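Local coordinates for tight junction protein ZO-3 (Homo sapiens, PDB 3KFV) that acts as a tight-junction scaffold, linking claudins, junctional adhesion molecules and occludin to the actin cytoskeleton of epithelial and endothelial cells, at residues E120-T126 with E211-V216; P153-I157 with L236-A241; E141-R146 with Q290-I295. All blocks are in the same frame, centred on the assembly; numbering follows the deposited sequence.

Contact 1 of 3, residues E120-T126 with E211-V216; sequences EDLSALT and ERLNYV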
loop_
_atom_site.group_PDB
_atom_site.type_symbol
_atom_site.label_atom_id
_atom_site.label_comp_id
_atom_site.label_asym_id
_atom_site.label_seq_id
_atom_site.Cartn_x
_atom_site.Cartn_y
_atom_site.Cartn_z
ATOM N N GLU A 120 -3.779 -3.695 -12.457
ATOM C CA GLU A 120 -3.165 -4.830 -11.771
ATOM C C GLU A 120 -4.199 -5.890 -11.388
ATOM O O GLU A 120 -4.932 -5.720 -10.412
ATOM C CB GLU A 120 -2.416 -4.358 -10.519
ATOM C CG GLU A 120 -1.855 -5.492 -9.664
ATOM C CD GLU A 120 -0.835 -6.345 -10.414
ATOM O OE1 GLU A 120 -0.762 -7.572 -10.148
ATOM O OE2 GLU A 120 -0.109 -5.785 -11.272
ATOM N N ASP A 121 -4.250 -6.981 -12.149
ATOM C CA ASP A 121 -5.207 -8.060 -11.889
ATOM C C ASP A 121 -4.782 -8.975 -10.730
ATOM O O ASP A 121 -3.755 -9.656 -10.795
ATOM C CB ASP A 121 -5.451 -8.888 -13.153
ATOM C CG ASP A 121 -6.340 -10.096 -12.897
ATOM O OD1 ASP A 121 -7.278 -9.992 -12.069
ATOM O OD2 ASP A 121 -6.099 -11.153 -13.523
ATOM N N LEU A 122 -5.603 -9.001 -9.683
ATOM C CA LEU A 122 -5.281 -9.698 -8.444
ATOM C C LEU A 122 -5.977 -11.050 -8.308
ATOM O O LEU A 122 -5.902 -11.682 -7.252
ATOM C CB LEU A 122 -5.678 -8.822 -7.260
ATOM C CG LEU A 122 -4.935 -7.494 -7.156
ATOM C CD1 LEU A 122 -5.676 -6.526 -6.241
ATOM C CD2 LEU A 122 -3.509 -7.738 -6.675
ATOM N N SER A 123 -6.647 -11.491 -9.373
ATOM C CA SER A 123 -7.486 -12.689 -9.324
ATOM C C SER A 123 -6.747 -13.965 -8.921
ATOM O O SER A 123 -7.328 -14.845 -8.289
ATOM C CB SER A 123 -8.215 -12.902 -10.655
ATOM O OG SER A 123 -7.328 -13.344 -11.667
ATOM N N ALA A 124 -5.472 -14.072 -9.276
ATOM C CA ALA A 124 -4.703 -15.257 -8.917
ATOM C C ALA A 124 -4.501 -15.335 -7.403
ATOM O O ALA A 124 -4.441 -16.424 -6.822
ATOM C CB ALA A 124 -3.367 -15.265 -9.636
ATOM N N LEU A 125 -4.392 -14.174 -6.765
ATOM C CA LEU A 125 -4.242 -14.132 -5.320
ATOM C C LEU A 125 -5.550 -14.472 -4.605
ATOM O O LEU A 125 -5.527 -15.138 -3.571
ATOM C CB LEU A 125 -3.693 -12.780 -4.869
ATOM C CG LEU A 125 -2.213 -12.535 -5.186
ATOM C CD1 LEU A 125 -1.823 -11.091 -4.880
ATOM C CD2 LEU A 125 -1.321 -13.512 -4.421
ATOM N N THR A 126 -6.685 -14.036 -5.151
ATOM C CA THR A 126 -7.975 -14.375 -4.552
ATOM C C THR A 126 -8.160 -15.881 -4.495
ATOM O O THR A 126 -8.737 -16.410 -3.551
ATOM C CB THR A 126 -9.172 -13.795 -5.317
ATOM O OG1 THR A 126 -8.907 -12.439 -5.685
ATOM C CG2 THR A 126 -10.428 -13.853 -4.446
ATOM N N GLU A 211 0.094 -2.970 -4.485
ATOM C CA GLU A 211 -1.298 -3.422 -4.511
ATOM C C GLU A 211 -1.438 -4.881 -4.071
ATOM O O GLU A 211 -2.402 -5.250 -3.403
ATOM C CB GLU A 211 -1.907 -3.218 -5.903
ATOM C CG GLU A 211 -1.786 -1.792 -6.418
ATOM C CD GLU A 211 -2.620 -1.519 -7.666
ATOM O OE1 GLU A 211 -3.296 -2.453 -8.158
ATOM O OE2 GLU A 211 -2.597 -0.363 -8.157
ATOM N N ARG A 212 -0.471 -5.708 -4.449
ATOM C CA ARG A 212 -0.456 -7.102 -4.023
ATOM C C ARG A 212 -0.284 -7.215 -2.508
ATOM O O ARG A 212 -0.988 -7.984 -1.852
ATOM C CB ARG A 212 0.651 -7.880 -4.750
ATOM C CG ARG A 212 0.347 -8.201 -6.212
ATOM C CD ARG A 212 1.324 -9.222 -6.790
ATOM N NE ARG A 212 2.687 -8.700 -6.851
ATOM C CZ ARG A 212 3.191 -8.020 -7.880
ATOM N NH1 ARG A 212 2.441 -7.778 -8.950
ATOM N NH2 ARG A 212 4.447 -7.579 -7.837
ATOM N N LEU A 213 0.651 -6.447 -1.952
ATOM C CA LEU A 213 0.897 -6.481 -0.511
ATOM C C LEU A 213 -0.310 -5.969 0.262
ATOM O O LEU A 213 -0.678 -6.519 1.305
ATOM C CB LEU A 213 2.143 -5.670 -0.143
ATOM C CG LEU A 213 3.484 -6.275 -0.558
ATOM C CD1 LEU A 213 4.568 -5.219 -0.559
ATOM C CD2 LEU A 213 3.858 -7.443 0.346
ATOM N N ASN A 214 -0.923 -4.908 -0.248
ATOM C CA ASN A 214 -2.162 -4.428 0.337
ATOM C C ASN A 214 -3.223 -5.522 0.302
ATOM O O ASN A 214 -3.998 -5.670 1.243
ATOM C CB ASN A 214 -2.665 -3.189 -0.394
ATOM C CG ASN A 214 -1.917 -1.943 0.002
ATOM O OD1 ASN A 214 -1.279 -1.897 1.051
ATOM N ND2 ASN A 214 -1.995 -0.917 -0.829
ATOM N N TYR A 215 -3.240 -6.296 -0.779
ATOM C CA TYR A 215 -4.279 -7.295 -0.980
ATOM C C TYR A 215 -4.169 -8.470 -0.012
ATOM O O TYR A 215 -5.177 -8.926 0.537
ATOM C CB TYR A 215 -4.282 -7.796 -2.427
ATOM C CG TYR A 215 -5.510 -8.609 -2.760
ATOM C CD1 TYR A 215 -6.776 -8.041 -2.693
ATOM C CD2 TYR A 215 -5.409 -9.941 -3.127
ATOM C CE1 TYR A 215 -7.906 -8.773 -2.989
ATOM C CE2 TYR A 215 -6.538 -10.684 -3.425
ATOM C CZ TYR A 215 -7.780 -10.092 -3.353
ATOM O OH TYR A 215 -8.907 -10.817 -3.640
ATOM N N VAL A 216 -2.950 -8.964 0.188
ATOM C CA VAL A 216 -2.725 -10.042 1.149
ATOM C C VAL A 216 -2.632 -9.497 2.571
ATOM O O VAL A 216 -2.347 -10.238 3.505
ATOM C CB VAL A 216 -1.456 -10.864 0.832
ATOM C CG1 VAL A 216 -1.563 -11.488 -0.551
ATOM C CG2 VAL A 216 -0.209 -9.997 0.949
#
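Tyr-215, on the last turn of helix 207-215, pushes its ring against the start of helix 123-129, where Leu-122, Leu-125 and Thr-126 form the hollow that takes it. This is the SH3 and guanylate kinase-like unit of a MAGUK protein: the short helix leads into strand 134-141 of the SH3-type sheet, while helix 207-215 belongs to the kinase-like part. With CG turned trans to the backbone N (chi1 -168°), the ring reaches across to helix 123-129. Leu-122 lies over one ring face, its CD1 4.0 Å from CD1 of Tyr-215, and Leu-125 closes on the edge, its CB 3.7 Å from Tyr-215 CD2.

The two leucines also make a notch on their other flank. The methylenes of Arg-212 settle there, with CG 3.9 Å from Leu-122 CD2 and equally 3.9 Å from Leu-125 CD1. Val-216 extends this apolar strip, meeting Leu-125 CD1 with its CG1. Past the notch the arginine bends at chi3 (-65°) and brings NH1 to Glu-120 OE1 at 3.4 Å, a weak salt bridge. The carboxylate oxygen comes to the edge of the guanidinium, but the two flat groups stand 76° apart, so the pair is not a coplanar, two-bond one.

Leu-122 itself takes the N-cap position, and just ahead of it Asp-121 makes an Asx turn by accepting from Ser-123 N. Beyond the two segments, Tyr-131 meets the tyrosine ring edge-to-face, while His-10 and Arg-25 of the SH3 part bond to Tyr-215 OH and Thr-126 OG1. Those same two oxygens, Thr-126 OG1 and Tyr-215 OH, hydrogen-bond each other at 2.6 Å, and either could be the donor.

Contact 2 of 3, residues P153-I157 with L236-A241; sequences PVADI and LRQWLA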
loop_
_atom_site.group_PDB
_atom_site.type_symbol
_atom_site.label_atom_id
_atom_site.label_comp_id
_atom_site.label_asym_id
_atom_site.label_seq_id
_atom_site.Cartn_x
_atom_site.Cartn_y
_atom_site.Cartn_z
ATOM N N PRO A 153 13.086 9.494 -5.045
ATOM C CA PRO A 153 14.461 9.442 -5.547
ATOM C C PRO A 153 15.511 9.219 -4.461
ATOM O O PRO A 153 16.678 9.542 -4.698
ATOM C CB PRO A 153 14.657 10.834 -6.170
ATOM C CG PRO A 153 13.319 11.537 -6.070
ATOM C CD PRO A 153 12.604 10.875 -4.940
ATOM N N VAL A 154 15.121 8.688 -3.304
ATOM C CA VAL A 154 16.091 8.418 -2.242
ATOM C C VAL A 154 15.834 7.106 -1.539
ATOM O O VAL A 154 16.336 6.881 -0.438
ATOM C CB VAL A 154 16.130 9.529 -1.182
ATOM C CG1 VAL A 154 16.795 10.776 -1.744
ATOM C CG2 VAL A 154 14.727 9.828 -0.663
ATOM N N ALA A 155 15.056 6.241 -2.178
ATOM C CA ALA A 155 14.767 4.933 -1.608
ATOM C C ALA A 155 16.063 4.256 -1.174
ATOM O O ALA A 155 16.162 3.738 -0.063
ATOM C CB ALA A 155 14.015 4.066 -2.606
ATOM N N ASP A 156 17.061 4.277 -2.051
ATOM C CA ASP A 156 18.336 3.628 -1.756
ATOM C C ASP A 156 19.027 4.243 -0.540
ATOM O O ASP A 156 19.447 3.529 0.374
ATOM C CB ASP A 156 19.259 3.629 -2.986
ATOM C CG ASP A 156 19.469 5.021 -3.573
ATOM O OD1 ASP A 156 18.844 5.990 -3.089
ATOM O OD2 ASP A 156 20.267 5.143 -4.528
ATOM N N ILE A 157 19.135 5.565 -0.533
ATOM C CA ILE A 157 19.749 6.283 0.577
ATOM C C ILE A 157 18.995 6.046 1.879
ATOM O O ILE A 157 19.598 5.740 2.912
ATOM C CB ILE A 157 19.799 7.795 0.298
ATOM C CG1 ILE A 157 20.768 8.086 -0.853
ATOM C CG2 ILE A 157 20.189 8.556 1.556
ATOM C CD1 ILE A 157 20.543 9.428 -1.518
ATOM N N LEU A 236 21.473 16.970 -3.228
ATOM C CA LEU A 236 21.163 16.016 -2.167
ATOM C C LEU A 236 21.848 14.662 -2.374
ATOM O O LEU A 236 22.435 14.104 -1.449
ATOM C CB LEU A 236 19.648 15.821 -2.074
ATOM C CG LEU A 236 19.108 14.930 -0.957
ATOM C CD1 LEU A 236 19.642 15.379 0.393
ATOM C CD2 LEU A 236 17.596 14.959 -0.964
ATOM N N ARG A 237 21.765 14.135 -3.590
ATOM C CA ARG A 237 22.335 12.823 -3.870
ATOM C C ARG A 237 23.856 12.847 -3.795
ATOM O O ARG A 237 24.464 11.935 -3.240
ATOM C CB ARG A 237 21.847 12.278 -5.218
ATOM C CG ARG A 237 20.408 11.769 -5.178
ATOM C CD ARG A 237 20.054 10.880 -6.371
ATOM N NE ARG A 237 20.838 9.648 -6.406
ATOM C CZ ARG A 237 20.563 8.557 -5.694
ATOM N NH1 ARG A 237 21.341 7.488 -5.792
ATOM N NH2 ARG A 237 19.516 8.532 -4.879
ATOM N N GLN A 238 24.466 13.896 -4.336
ATOM C CA GLN A 238 25.920 14.015 -4.341
ATOM C C GLN A 238 26.454 14.048 -2.917
ATOM O O GLN A 238 27.555 13.570 -2.642
ATOM C CB GLN A 238 26.355 15.279 -5.085
ATOM C CG GLN A 238 27.828 15.281 -5.488
ATOM C CD GLN A 238 28.108 14.352 -6.665
ATOM O OE1 GLN A 238 27.398 14.382 -7.679
ATOM N NE2 GLN A 238 29.145 13.523 -6.534
ATOM N N TRP A 239 25.657 14.611 -2.015
ATOM C CA TRP A 239 26.038 14.779 -0.616
ATOM C C TRP A 239 25.819 13.506 0.203
ATOM O O TRP A 239 26.651 13.156 1.039
ATOM C CB TRP A 239 25.287 15.984 -0.031
ATOM C CG TRP A 239 25.148 16.057 1.468
ATOM C CD1 TRP A 239 23.987 15.958 2.183
ATOM C CD2 TRP A 239 26.190 16.291 2.428
ATOM N NE1 TRP A 239 24.244 16.100 3.527
ATOM C CE2 TRP A 239 25.588 16.303 3.705
ATOM C CE3 TRP A 239 27.574 16.478 2.335
ATOM C CZ2 TRP A 239 26.319 16.494 4.876
ATOM C CZ3 TRP A 239 28.303 16.673 3.506
ATOM C CH2 TRP A 239 27.672 16.681 4.757
ATOM N N LEU A 240 24.720 12.799 -0.060
ATOM C CA LEU A 240 24.369 11.599 0.708
ATOM C C LEU A 240 24.731 10.284 0.014
ATOM O O LEU A 240 24.865 9.251 0.667
ATOM C CB LEU A 240 22.885 11.612 1.093
ATOM C CG LEU A 240 22.476 12.695 2.104
ATOM C CD1 LEU A 240 20.989 12.618 2.406
ATOM C CD2 LEU A 240 23.294 12.616 3.397
ATOM N N ALA A 241 24.891 10.327 -1.305
ATOM C CA ALA A 241 25.321 9.157 -2.071
ATOM C C ALA A 241 26.427 9.545 -3.044
ATOM O O ALA A 241 26.258 9.424 -4.261
ATOM C CB ALA A 241 24.152 8.551 -2.821
#
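Asp-156 and Arg-237 meet head to head, two oxygens against two nitrogens. Arg-237 NH1 gives a hydrogen to Asp-156 OD2 at 2.9 Å, and Arg-237 NH2 gives one to Asp-156 OD1 at 3.2 Å, the latter almost straight at 177°. Both oxygens use their syn lone pairs, and with carboxylate and guanidinium only 16° from coplanar this is an end-on, bidentate salt bridge.

Each terminal nitrogen has a second acceptor. NH2 of Arg-237 also reaches the carbonyl O of Pro-153 at 3.0 Å, a weak, bent bond, while NH1 bonds to Ser-244 OG. On the aspartate, OD1 takes a second donor, the backbone N of Ile-157, from above the carboxylate plane; the side chain can fold back this way because CG sits between the backbone N and the carbonyl carbon (chi1 54°). With an alanine in place of Asp-156, the buried guanidinium would probably lose its counter-charge and be less firmly fixed, the weak bond to Pro-153 O and that to Ser-244 OG remaining.

Ile-157 CD1 comes obliquely to the guanidinium, 3.6 Å from Arg-237 NH2. Beside the ion pair runs an apolar seam: the same CD1 lies 3.9 Å from Ala-241 CB, Ile-157 CG2 packs on Leu-240 CB, and Val-154 CG1 meets Leu-236 CD2 at 4.3 Å.

Segment 153-157 follows strand 148-151 and begins helix 155-165, probably the place that the P-loop holds in true guanylate kinases. The contact thus ties the N-terminal end of that helix to the C-terminal end of helix 230-240. Helix 248-262 covers Pro-153 and Arg-237, Trp-279 of helix 278-290 packs on Ile-157, Leu-236 and Leu-240, and strand 221-227 lies against Pro-153 and Val-154.

Contact 3 of 3, residues E141-R146 with Q290-I295; sequences EASFKR and QQTRPI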
loop_
_atom_site.group_PDB
_atom_site.type_symbol
_atom_site.label_atom_id
_atom_site.label_comp_id
_atom_site.label_asym_id
_atom_site.label_seq_id
_atom_site.Cartn_x
_atom_site.Cartn_y
_atom_site.Cartn_z
ATOM N N GLU A 141 -4.553 -3.294 15.445
ATOM C CA GLU A 141 -3.160 -2.915 15.319
ATOM C C GLU A 141 -2.420 -4.150 14.825
ATOM O O GLU A 141 -2.716 -5.260 15.256
ATOM C CB GLU A 141 -2.634 -2.491 16.686
ATOM C CG GLU A 141 -1.385 -1.646 16.663
ATOM C CD GLU A 141 -1.001 -1.174 18.056
ATOM O OE1 GLU A 141 -1.892 -1.154 18.943
ATOM O OE2 GLU A 141 0.183 -0.826 18.264
ATOM N N ALA A 142 -1.476 -3.968 13.912
ATOM C CA ALA A 142 -0.751 -5.100 13.360
ATOM C C ALA A 142 -0.037 -5.859 14.465
ATOM O O ALA A 142 0.570 -5.260 15.357
ATOM C CB ALA A 142 0.237 -4.645 12.308
ATOM N N SER A 143 -0.123 -7.183 14.414
ATOM C CA SER A 143 0.576 -8.023 15.375
ATOM C C SER A 143 1.885 -8.454 14.751
ATOM O O SER A 143 2.409 -9.523 15.042
ATOM C CB SER A 143 -0.260 -9.246 15.727
ATOM O OG SER A 143 -0.550 -9.998 14.560
ATOM N N PHE A 144 2.391 -7.614 13.859
ATOM C CA PHE A 144 3.677 -7.841 13.215
ATOM C C PHE A 144 4.220 -6.498 12.740
ATOM O O PHE A 144 3.471 -5.521 12.623
ATOM C CB PHE A 144 3.538 -8.829 12.049
ATOM C CG PHE A 144 2.648 -8.347 10.941
ATOM C CD1 PHE A 144 3.184 -7.749 9.814
ATOM C CD2 PHE A 144 1.276 -8.489 11.024
ATOM C CE1 PHE A 144 2.368 -7.303 8.791
ATOM C CE2 PHE A 144 0.451 -8.038 9.999
ATOM C CZ PHE A 144 1.001 -7.445 8.885
ATOM N N LYS A 145 5.523 -6.434 12.497
ATOM C CA LYS A 145 6.104 -5.206 11.976
ATOM C C LYS A 145 5.831 -5.088 10.476
ATOM O O LYS A 145 6.226 -5.948 9.684
ATOM C CB LYS A 145 7.593 -5.110 12.323
ATOM C CG LYS A 145 7.828 -4.557 13.736
ATOM C CD LYS A 145 9.277 -4.643 14.163
ATOM C CE LYS A 145 9.513 -3.884 15.464
ATOM N NZ LYS A 145 10.952 -3.930 15.913
ATOM N N ARG A 146 5.129 -4.024 10.102
ATOM C CA ARG A 146 4.642 -3.849 8.741
ATOM C C ARG A 146 5.775 -3.549 7.767
ATOM O O ARG A 146 6.681 -2.780 8.081
ATOM C CB ARG A 146 3.608 -2.718 8.701
ATOM C CG ARG A 146 2.432 -2.906 9.651
ATOM C CD ARG A 146 1.580 -1.639 9.753
ATOM N NE ARG A 146 1.099 -1.185 8.451
ATOM C CZ ARG A 146 0.449 -0.043 8.242
ATOM N NH1 ARG A 146 0.189 0.775 9.245
ATOM N NH2 ARG A 146 0.058 0.285 7.021
ATOM N N GLN A 290 2.833 5.132 12.211
ATOM C CA GLN A 290 1.891 4.359 11.413
ATOM C C GLN A 290 1.942 2.877 11.748
ATOM O O GLN A 290 1.030 2.133 11.406
ATOM C CB GLN A 290 2.105 4.615 9.917
ATOM C CG GLN A 290 1.879 6.070 9.541
ATOM C CD GLN A 290 1.629 6.272 8.063
ATOM O OE1 GLN A 290 1.604 5.315 7.289
ATOM N NE2 GLN A 290 1.441 7.525 7.658
ATOM N N GLN A 291 2.992 2.457 12.446
ATOM C CA GLN A 291 3.103 1.074 12.907
ATOM C C GLN A 291 2.104 0.774 14.019
ATOM O O GLN A 291 1.777 -0.386 14.277
ATOM C CB GLN A 291 4.519 0.778 13.397
ATOM C CG GLN A 291 4.639 -0.504 14.200
ATOM C CD GLN A 291 4.359 -1.721 13.366
ATOM O OE1 GLN A 291 4.728 -1.770 12.198
ATOM N NE2 GLN A 291 3.698 -2.716 13.954
ATOM N N THR A 292 1.621 1.823 14.680
ATOM C CA THR A 292 0.646 1.658 15.752
ATOM C C THR A 292 -0.795 1.814 15.243
ATOM O O THR A 292 -1.746 1.445 15.938
ATOM C CB THR A 292 0.896 2.644 16.916
ATOM O OG1 THR A 292 0.534 3.972 16.513
ATOM C CG2 THR A 292 2.366 2.616 17.359
ATOM N N ARG A 293 -0.946 2.361 14.037
ATOM C CA ARG A 293 -2.262 2.533 13.424
ATOM C C ARG A 293 -2.890 1.189 13.114
ATOM O O ARG A 293 -2.209 0.277 12.641
ATOM C CB ARG A 293 -2.165 3.326 12.122
ATOM C CG ARG A 293 -1.787 4.791 12.265
ATOM C CD ARG A 293 -2.155 5.522 10.990
ATOM N NE ARG A 293 -1.431 6.777 10.795
ATOM C CZ ARG A 293 -1.565 7.850 11.572
ATOM N NH1 ARG A 293 -2.376 7.819 12.627
ATOM N NH2 ARG A 293 -0.875 8.953 11.304
ATOM N N PRO A 294 -4.198 1.062 13.369
ATOM C CA PRO A 294 -4.959 -0.169 13.125
ATOM C C PRO A 294 -5.179 -0.436 11.634
ATOM O O PRO A 294 -5.575 0.457 10.885
ATOM C CB PRO A 294 -6.304 0.131 13.798
ATOM C CG PRO A 294 -6.406 1.619 13.725
ATOM C CD PRO A 294 -5.020 2.066 14.065
ATOM N N ILE A 295 -4.927 -1.667 11.213
ATOM C CA ILE A 295 -5.141 -2.062 9.833
ATOM C C ILE A 295 -6.298 -3.059 9.721
ATOM O O ILE A 295 -6.728 -3.642 10.722
ATOM C CB ILE A 295 -3.866 -2.690 9.242
ATOM C CG1 ILE A 295 -3.460 -3.930 10.041
ATOM C CG2 ILE A 295 -2.740 -1.682 9.244
ATOM C CD1 ILE A 295 -2.196 -4.593 9.538
#
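Gln-291 faces the backbone of Phe-144 to Arg-146 with both ends of its amide. Its OE1 receives the hydrogen of Arg-146 N at 3.1 Å, nearly straight at 174° and on a lone pair in the carbonyl plane; its NE2 gives one to Phe-144 O, also at 3.1 Å. That second acceptor lies close to the amide plane of Gln-291, although the nitrogen stands above the carbonyl plane of Phe-144. A bend at chi2 (66°) turns the amide to this double grip.

Arg-146 runs past Gln-291 in the opposite direction, guanidinium and amide planes 58° apart. Its NH1 makes a weak bond to Gln-290 O, while NH2 bonds to Tyr-219 O outside the segments. Over the centre of one guanidinium face sits a methyl of Ile-295, CG2 at 3.7 Å from Arg-146 CZ.

Here the chain passes from the SH3 sheet into the kinase-like domain and, much later, back again. Segment 141-146 leads from strand 134-141 towards strand 148-151, and segment 290-295 leads from helix 278-290 into strand 294-298, which closes the SH3 sheet at its edge, the split SH3 of MAGUK proteins. Backbone bonds join Ile-295 to Arg-140 in that pairing.

The other branch of Ile-295 points to the loop: CD1 lies 3.7 Å from Ala-142 CB and 4.3 Å from Phe-144 CZ. Ala-142 CB in turn rests over one face of the phenylalanine ring, offset toward its rim. At the outer side the extended Glu-141 side chain lies along Thr-292, whose OG1 bonds to Glu-289 O; Arg-293 makes a salt bridge with Glu-289.

How the contacts relate
Contact 2 is the buried one and lies wholly within the kinase-like domain, on the far side of the chain's centre from contact 1, about 31 Å between centres. Contact 1 is partly buried and contact 3 lies at the surface, their nearest atoms about 6 Å apart; contact 1 sets an SH3-side helix on a kinase-like one, while contact 3 pairs the two connections between the domains. Contacts 1 and 2 each join two helices. The chemistry shifts accordingly: a bidentate charge pair buried between helix ends, a tyrosine in a hollow of leucines with its hydroxyl bonded by a threonine, and glutamine and arginine bonded to backbone groups where the chain crosses over.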